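Local coordinates for F5/8 type C domain protein (Clostridium perfringens, PDB 7JRM), which forms part of the O-glycopeptidase ZmpB, an enzyme that acts on mucins, and probably binds carbohydrate through its CBM51 module, at residues L331-V336 and L351-N356; F146-G151 and A216-A221; A227-S232 and L269-E274. One frame throughout, in Å; residues are numbered along the deposited sequence.

Interaction 1: L331-V336 and L351-N356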
# COMPACT_ATOMS: atom_id res chain seq x y z
N LEU A 331 -17.11 31.99 6.85
CA LEU A 331 -17.09 33.28 6.19
C LEU A 331 -18.51 33.75 5.93
O LEU A 331 -19.34 32.97 5.45
CB LEU A 331 -16.30 33.21 4.87
CG LEU A 331 -16.12 34.53 4.11
CD1 LEU A 331 -15.35 35.54 4.95
CD2 LEU A 331 -15.42 34.29 2.79
N THR A 332 -18.77 35.02 6.23
CA THR A 332 -20.06 35.65 5.98
C THR A 332 -19.87 36.74 4.94
O THR A 332 -18.97 37.58 5.06
CB THR A 332 -20.65 36.23 7.27
OG1 THR A 332 -20.99 35.17 8.17
CG2 THR A 332 -21.89 37.06 6.97
N LEU A 333 -20.72 36.73 3.91
CA LEU A 333 -20.63 37.67 2.81
C LEU A 333 -21.81 38.64 2.83
O LEU A 333 -22.87 38.35 3.38
CB LEU A 333 -20.59 36.94 1.47
CG LEU A 333 -19.46 35.92 1.29
CD1 LEU A 333 -19.41 35.41 -0.13
CD2 LEU A 333 -18.13 36.54 1.69
N SER A 334 -21.60 39.80 2.22
CA SER A 334 -22.63 40.83 2.14
C SER A 334 -22.36 41.69 0.92
O SER A 334 -21.28 42.28 0.80
CB SER A 334 -22.67 41.68 3.41
OG SER A 334 -23.41 42.87 3.20
N GLY A 335 -23.34 41.77 0.01
CA GLY A 335 -23.21 42.59 -1.17
C GLY A 335 -22.20 42.11 -2.19
O GLY A 335 -21.71 42.91 -2.99
N VAL A 336 -21.89 40.82 -2.20
CA VAL A 336 -20.89 40.26 -3.10
C VAL A 336 -21.54 39.87 -4.42
O VAL A 336 -22.64 39.30 -4.44
CB VAL A 336 -20.18 39.06 -2.45
CG1 VAL A 336 -19.10 38.51 -3.36
CG2 VAL A 336 -19.60 39.45 -1.10
N LEU A 351 -20.07 28.88 4.44
CA LEU A 351 -20.18 30.14 3.70
C LEU A 351 -21.61 30.65 3.84
O LEU A 351 -22.55 30.05 3.31
CB LEU A 351 -19.82 29.94 2.23
CG LEU A 351 -19.70 31.21 1.38
CD1 LEU A 351 -18.95 32.30 2.13
CD2 LEU A 351 -19.02 30.90 0.05
N ASN A 352 -21.76 31.77 4.56
CA ASN A 352 -23.07 32.39 4.78
C ASN A 352 -23.17 33.59 3.84
O ASN A 352 -22.67 34.68 4.14
CB ASN A 352 -23.23 32.81 6.24
CG ASN A 352 -23.21 31.63 7.19
OD1 ASN A 352 -23.80 30.58 6.91
ND2 ASN A 352 -22.52 31.79 8.31
N MET A 353 -23.82 33.39 2.70
CA MET A 353 -23.94 34.42 1.67
C MET A 353 -25.39 34.60 1.24
O MET A 353 -25.68 34.86 0.07
CB MET A 353 -23.06 34.10 0.47
CG MET A 353 -23.32 32.74 -0.16
SD MET A 353 -22.11 32.31 -1.42
CE MET A 353 -22.97 32.84 -2.90
N ASP A 354 -26.32 34.45 2.18
CA ASP A 354 -27.72 34.70 1.88
C ASP A 354 -27.94 36.18 1.57
O ASP A 354 -27.25 37.05 2.10
CB ASP A 354 -28.61 34.27 3.04
CG ASP A 354 -28.87 32.77 3.06
OD1 ASP A 354 -28.67 32.12 2.02
OD2 ASP A 354 -29.26 32.25 4.12
N TYR A 355 -28.91 36.45 0.70
CA TYR A 355 -29.29 37.81 0.32
C TYR A 355 -28.12 38.57 -0.30
O TYR A 355 -27.95 39.77 -0.09
CB TYR A 355 -29.86 38.59 1.52
CG TYR A 355 -30.75 37.76 2.41
CD1 TYR A 355 -30.33 37.39 3.68
CD2 TYR A 355 -32.01 37.36 2.00
CE1 TYR A 355 -31.14 36.63 4.51
CE2 TYR A 355 -32.83 36.60 2.81
CZ TYR A 355 -32.39 36.24 4.07
OH TYR A 355 -33.20 35.49 4.89
N ASN A 356 -27.30 37.86 -1.07
CA ASN A 356 -26.19 38.48 -1.78
C ASN A 356 -26.58 38.63 -3.26
O ASN A 356 -27.76 38.56 -3.62
CB ASN A 356 -24.92 37.64 -1.58
CG ASN A 356 -24.15 38.05 -0.34
OD1 ASN A 356 -23.08 38.66 -0.44
ND2 ASN A 356 -24.68 37.72 0.83
O HOH W 1 -23.38 34.71 9.59
O HOH W 2 -19.84 32.90 9.59
O HOH W 3 -26.14 41.58 1.62
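Leu331 and Leu351 both carry CG trans to the backbone N (chi1 -176° and -172°), which lays their side chains alongside one another, pointing the same way, while Leu333 swings CG to the N side (chi1 -57°) and slants across Leu351. The three leucines fit the pattern of consecutive leucine-rich repeats, as the sequence and short parallel strands suggest. Leu351 CD1 serves both neighbours, lying 3.9 Å from Leu331 CB and 3.8 Å from Leu333 CG. Leu306 of helix 304-314 closes over Leu333 beyond them. The backbones zip through two nearly straight bonds, Asn352 N to Leu331 O and Leu333 N to Asn352 O, each 2.8 Å. On the other face, Thr332 OG1 and Asn352 ND2 share two waters, weakly held by the amide, whose OD1 instead takes a hydrogen bond from Asn374 ND2. Past the strands a type II turn from Met353 presents Asn356, probably the asparagine usual in such repeats. Buried Asn356 works as a clasp using both ends of its amide: OD1 accepts from Val336 N at 3.0 Å, and ND2, with both acceptors close to the amide plane, donates to Leu333 O at 3.2 Å and to Asp354 O at 2.9 Å.

Interaction 2: F146-G151 and A216-A221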
# COMPACT_ATOMS: atom_id res chain seq x y z
N PHE A 146 18.68 -25.03 -0.11
CA PHE A 146 17.89 -26.25 0.03
C PHE A 146 17.37 -26.34 1.45
O PHE A 146 18.14 -26.25 2.41
CB PHE A 146 18.72 -27.49 -0.31
CG PHE A 146 18.03 -28.78 0.03
CD1 PHE A 146 16.90 -29.18 -0.67
CD2 PHE A 146 18.49 -29.58 1.06
CE1 PHE A 146 16.26 -30.36 -0.35
CE2 PHE A 146 17.86 -30.76 1.38
CZ PHE A 146 16.74 -31.15 0.67
N ASP A 147 16.05 -26.52 1.59
CA ASP A 147 15.38 -26.53 2.88
C ASP A 147 14.49 -27.76 2.96
O ASP A 147 13.78 -28.08 2.00
CB ASP A 147 14.56 -25.25 3.08
CG ASP A 147 14.07 -25.09 4.51
OD1 ASP A 147 14.48 -25.88 5.38
OD2 ASP A 147 13.29 -24.15 4.75
N THR A 148 14.51 -28.44 4.10
CA THR A 148 13.75 -29.68 4.25
C THR A 148 13.58 -30.02 5.72
O THR A 148 14.39 -29.63 6.56
CB THR A 148 14.43 -30.84 3.52
OG1 THR A 148 13.58 -32.00 3.55
CG2 THR A 148 15.76 -31.19 4.18
N TRP A 149 12.50 -30.75 6.01
CA TRP A 149 12.33 -31.45 7.27
C TRP A 149 12.67 -32.92 7.05
O TRP A 149 12.42 -33.48 5.98
CB TRP A 149 10.89 -31.33 7.79
CG TRP A 149 10.51 -29.96 8.26
CD1 TRP A 149 9.71 -29.06 7.61
CD2 TRP A 149 10.88 -29.34 9.50
NE1 TRP A 149 9.57 -27.92 8.36
CE2 TRP A 149 10.28 -28.06 9.53
CE3 TRP A 149 11.67 -29.74 10.58
CZ2 TRP A 149 10.45 -27.18 10.59
CZ3 TRP A 149 11.84 -28.86 11.64
CH2 TRP A 149 11.23 -27.60 11.64
N VAL A 150 13.25 -33.55 8.08
CA VAL A 150 13.64 -34.95 8.00
C VAL A 150 13.20 -35.66 9.27
O VAL A 150 13.06 -35.05 10.34
CB VAL A 150 15.16 -35.12 7.78
CG1 VAL A 150 15.55 -34.61 6.40
CG2 VAL A 150 15.94 -34.41 8.87
N GLY A 151 13.00 -36.97 9.15
CA GLY A 151 12.60 -37.77 10.30
C GLY A 151 12.11 -39.13 9.86
O GLY A 151 12.00 -39.43 8.67
N ALA A 216 11.90 -43.21 5.86
CA ALA A 216 12.42 -41.86 6.05
C ALA A 216 11.76 -40.90 5.07
O ALA A 216 11.49 -41.27 3.92
CB ALA A 216 13.94 -41.82 5.87
N ASP A 217 11.52 -39.67 5.52
CA ASP A 217 10.88 -38.65 4.71
C ASP A 217 11.77 -37.43 4.58
O ASP A 217 12.36 -36.97 5.57
CB ASP A 217 9.54 -38.21 5.30
CG ASP A 217 8.55 -39.34 5.42
OD1 ASP A 217 8.58 -40.25 4.57
OD2 ASP A 217 7.73 -39.31 6.36
N TRP A 218 11.88 -36.90 3.36
CA TRP A 218 12.37 -35.55 3.13
C TRP A 218 11.14 -34.66 3.02
O TRP A 218 10.64 -34.36 1.93
CB TRP A 218 13.24 -35.49 1.87
CG TRP A 218 14.43 -36.40 1.91
CD1 TRP A 218 14.48 -37.70 1.47
CD2 TRP A 218 15.74 -36.09 2.40
NE1 TRP A 218 15.74 -38.21 1.66
CE2 TRP A 218 16.53 -37.25 2.23
CE3 TRP A 218 16.32 -34.95 2.96
CZ2 TRP A 218 17.87 -37.29 2.61
CZ3 TRP A 218 17.65 -35.00 3.33
CH2 TRP A 218 18.41 -36.16 3.15
N ALA A 219 10.63 -34.25 4.18
CA ALA A 219 9.35 -33.55 4.25
C ALA A 219 9.51 -32.08 3.86
O ALA A 219 10.40 -31.39 4.37
CB ALA A 219 8.76 -33.66 5.65
N ASP A 220 8.64 -31.61 2.96
CA ASP A 220 8.65 -30.23 2.48
C ASP A 220 9.99 -29.85 1.86
O ASP A 220 10.37 -28.68 1.86
CB ASP A 220 8.28 -29.26 3.61
CG ASP A 220 7.43 -28.10 3.12
OD1 ASP A 220 6.29 -28.35 2.68
OD2 ASP A 220 7.90 -26.94 3.20
N ALA A 221 10.71 -30.84 1.33
CA ALA A 221 12.00 -30.59 0.70
C ALA A 221 11.83 -29.70 -0.52
O ALA A 221 11.07 -30.03 -1.44
CB ALA A 221 12.66 -31.91 0.32
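Trp149 and Ala219 face each other as a hydrogen-bonded antiparallel pair and illustrate how paired, buried strands satisfy their polar atoms. Trp149 N donates to Ala219 O at 2.7 Å, in the carbonyl plane; the return bond from Ala219 N to Trp149 O is equally short but bent, with 134° at the hydrogen. Trp149 O takes a second donor, Thr148 OG1, at 3.1 Å, and the two approach from opposite faces of the carbonyl plane. That grip follows from Thr148 placing OG1 trans to its own N (chi1 -173°), beside the carbonyl carbon that leads into Trp149. Farther along, Gly151 O accepts a long bond from Asp217 N, and Asp217 O receives a CA-H contact from Val150. The other edge of strand 145-152 pairs with strand 188-193, Thr148 and Val150 bonding to Leu190 and Lys188, while buried Asp147 is answered by salt bridges from Arg189 and Arg224 and Asp220 by one from Lys222.

The apolar side gathers on Trp218. Val150 CG1 lies 3.5 Å from Trp218 CE3, the two side chains running alongside, whereas Thr148 CG2 meets the indole at its edge, in plane. Phe166 of strand 163-170 meets the same indole edge-to-face, and Trp149, pointing to the opposite face of the sheet, makes a cation-pi contact with Lys187. A type II turn from Trp218 to Ala221 carries the chain round a corner at Asp220. A calcium ion lies about 9 Å from the Ala216 side chain. Stacked sheets enclosing aromatic and aliphatic side chains are consistent with the beta-sandwich of NPCBM (CBM51) modules.

Interaction 3: A227-S232 and L269-E274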
# COMPACT_ATOMS: atom_id res chain seq x y z
N ALA A 227 15.46 -13.29 -3.77
CA ALA A 227 14.47 -12.51 -4.51
C ALA A 227 15.10 -11.87 -5.75
O ALA A 227 16.26 -11.44 -5.72
CB ALA A 227 13.86 -11.44 -3.62
N GLU A 228 14.33 -11.82 -6.83
CA GLU A 228 14.74 -11.15 -8.05
C GLU A 228 14.42 -9.66 -8.04
O GLU A 228 14.49 -9.01 -9.09
CB GLU A 228 14.09 -11.82 -9.26
CG GLU A 228 14.72 -13.15 -9.64
CD GLU A 228 14.07 -13.78 -10.86
OE1 GLU A 228 12.85 -14.06 -10.80
OE2 GLU A 228 14.77 -14.01 -11.86
N TYR A 229 14.06 -9.12 -6.88
CA TYR A 229 13.75 -7.71 -6.72
C TYR A 229 14.36 -7.21 -5.43
O TYR A 229 14.78 -7.99 -4.57
CB TYR A 229 12.23 -7.47 -6.72
CG TYR A 229 11.54 -8.01 -5.49
CD1 TYR A 229 11.19 -9.36 -5.41
CD2 TYR A 229 11.24 -7.19 -4.41
CE1 TYR A 229 10.56 -9.86 -4.29
CE2 TYR A 229 10.62 -7.69 -3.29
CZ TYR A 229 10.28 -9.03 -3.23
OH TYR A 229 9.66 -9.53 -2.11
N ASP A 230 14.42 -5.89 -5.28
CA ASP A 230 14.87 -5.26 -4.05
C ASP A 230 14.01 -4.03 -3.80
O ASP A 230 13.94 -3.14 -4.65
CB ASP A 230 16.35 -4.87 -4.12
CG ASP A 230 16.98 -4.76 -2.74
OD1 ASP A 230 16.25 -4.46 -1.77
OD2 ASP A 230 18.21 -4.96 -2.63
N ALA A 231 13.35 -3.99 -2.64
CA ALA A 231 12.45 -2.90 -2.28
C ALA A 231 13.09 -1.92 -1.31
O ALA A 231 12.40 -1.03 -0.81
CB ALA A 231 11.16 -3.46 -1.69
N SER A 232 14.39 -2.05 -1.04
CA SER A 232 15.03 -1.20 -0.04
C SER A 232 15.09 0.25 -0.51
O SER A 232 14.84 1.17 0.29
CB SER A 232 16.44 -1.72 0.27
OG SER A 232 16.39 -3.06 0.72
N LEU A 269 3.87 -4.13 -2.58
CA LEU A 269 3.08 -5.34 -2.45
C LEU A 269 3.21 -6.23 -3.69
O LEU A 269 3.02 -7.45 -3.59
CB LEU A 269 1.61 -4.99 -2.21
CG LEU A 269 1.28 -4.27 -0.90
CD1 LEU A 269 -0.22 -4.05 -0.80
CD2 LEU A 269 1.79 -5.06 0.29
N SER A 270 3.52 -5.64 -4.84
CA SER A 270 3.61 -6.43 -6.07
C SER A 270 4.80 -7.37 -6.05
O SER A 270 4.77 -8.42 -6.71
CB SER A 270 3.68 -5.51 -7.28
OG SER A 270 4.95 -4.87 -7.36
N LYS A 271 5.85 -7.03 -5.30
CA LYS A 271 7.09 -7.81 -5.26
C LYS A 271 7.66 -8.02 -6.67
O LYS A 271 8.29 -9.04 -6.95
CB LYS A 271 6.88 -9.15 -4.55
CG LYS A 271 6.50 -9.00 -3.08
CD LYS A 271 5.95 -10.30 -2.52
CE LYS A 271 7.01 -11.39 -2.50
NZ LYS A 271 6.63 -12.52 -1.61
N ASP A 272 7.41 -7.06 -7.55
CA ASP A 272 7.86 -7.12 -8.94
C ASP A 272 8.96 -6.09 -9.14
O ASP A 272 8.82 -4.93 -8.75
CB ASP A 272 6.70 -6.85 -9.90
CG ASP A 272 7.13 -6.85 -11.35
OD1 ASP A 272 7.55 -7.92 -11.85
OD2 ASP A 272 7.03 -5.79 -12.00
N LYS A 273 10.06 -6.52 -9.77
CA LYS A 273 11.24 -5.67 -9.88
C LYS A 273 10.95 -4.41 -10.68
O LYS A 273 11.26 -3.30 -10.23
CB LYS A 273 12.39 -6.46 -10.51
CG LYS A 273 13.64 -5.63 -10.77
CD LYS A 273 14.32 -6.06 -12.06
CE LYS A 273 15.83 -6.06 -11.91
NZ LYS A 273 16.51 -6.46 -13.17
N GLU A 274 10.36 -4.56 -11.86
CA GLU A 274 10.16 -3.39 -12.72
C GLU A 274 9.05 -2.49 -12.20
O GLU A 274 9.11 -1.27 -12.39
CB GLU A 274 9.86 -3.84 -14.15
CG GLU A 274 11.00 -4.61 -14.82
CD GLU A 274 12.31 -3.84 -14.90
OE1 GLU A 274 12.29 -2.60 -14.77
OE2 GLU A 274 13.36 -4.49 -15.08
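Tyr229 and Lys271 dominate a surface contact that shows how a single aromatic ring can pack against the link between two helices. Reading from the end of helix 251-270, Ser270 comes first: its OG weakly accepts from Asp272 N and itself bonds to Ala267 O. Lys271 then leaves helical geometry with a positive phi of 54° and meets the tyrosine with backbone and side chain on the same ring face. Lys271 O sits above that face, displaced toward the rim and 3.3 Å from Tyr229 CD1. Lys271 CB makes an off-centre CH-pi contact, 4.1 Å from the Tyr229 ring centroid. The lysine chain bends at chi3 (64°) and passes the hydroxyl, with Lys271 CE 3.3 Å from Tyr229 OH, before NZ reaches a salt bridge with Asp19. The next residue, Asp272, turns its side chain away as the N-cap of helix 273-288, its OD2 also accepting from Thr275 OG1. Lys273 opens that helix and packs through its root: Lys273 CA lies 3.8 Å from Tyr229 CB, and Lys273 CB 3.6 Å from Glu228 O, while the amine leads away. The union is thus van der Waals and CH-pi in character. On the facing segment, Asp230 OD1 accepts from Ser232 N, an Asx turn leading into helix 232-242, and also from Ser232 OG. Tyr229, on the loop between strand 215-224 and that helix, is flanked further by Met18 and Asp81 from loops and by Ile276 of helix 273-288, where helices 232-242, 251-270 and 273-288 adjoin the N-terminal beta domains.

Overall arrangement
Three settings give three chemistries. Interactions 1 and 2 are buried pairings of beta strands, the first parallel at the end of a mixed sheet, the second antiparallel inside a sandwich; interaction 3 lies at the surface and joins loop to interhelical turn. Interaction 1 spends a side-chain amide on backbone groups, interaction 2 leans on backbone bonds and aromatic packing, and interaction 3 relies on a ring face. They follow one another along the chain as 2, 3, 1. Strand 215-224 takes part in interaction 2 and then leads into the loop of interaction 3, their centres about 29 Å apart, whereas interactions 1 and 2 lie on opposite sides of the chain's centre, with centres about 78 Å apart.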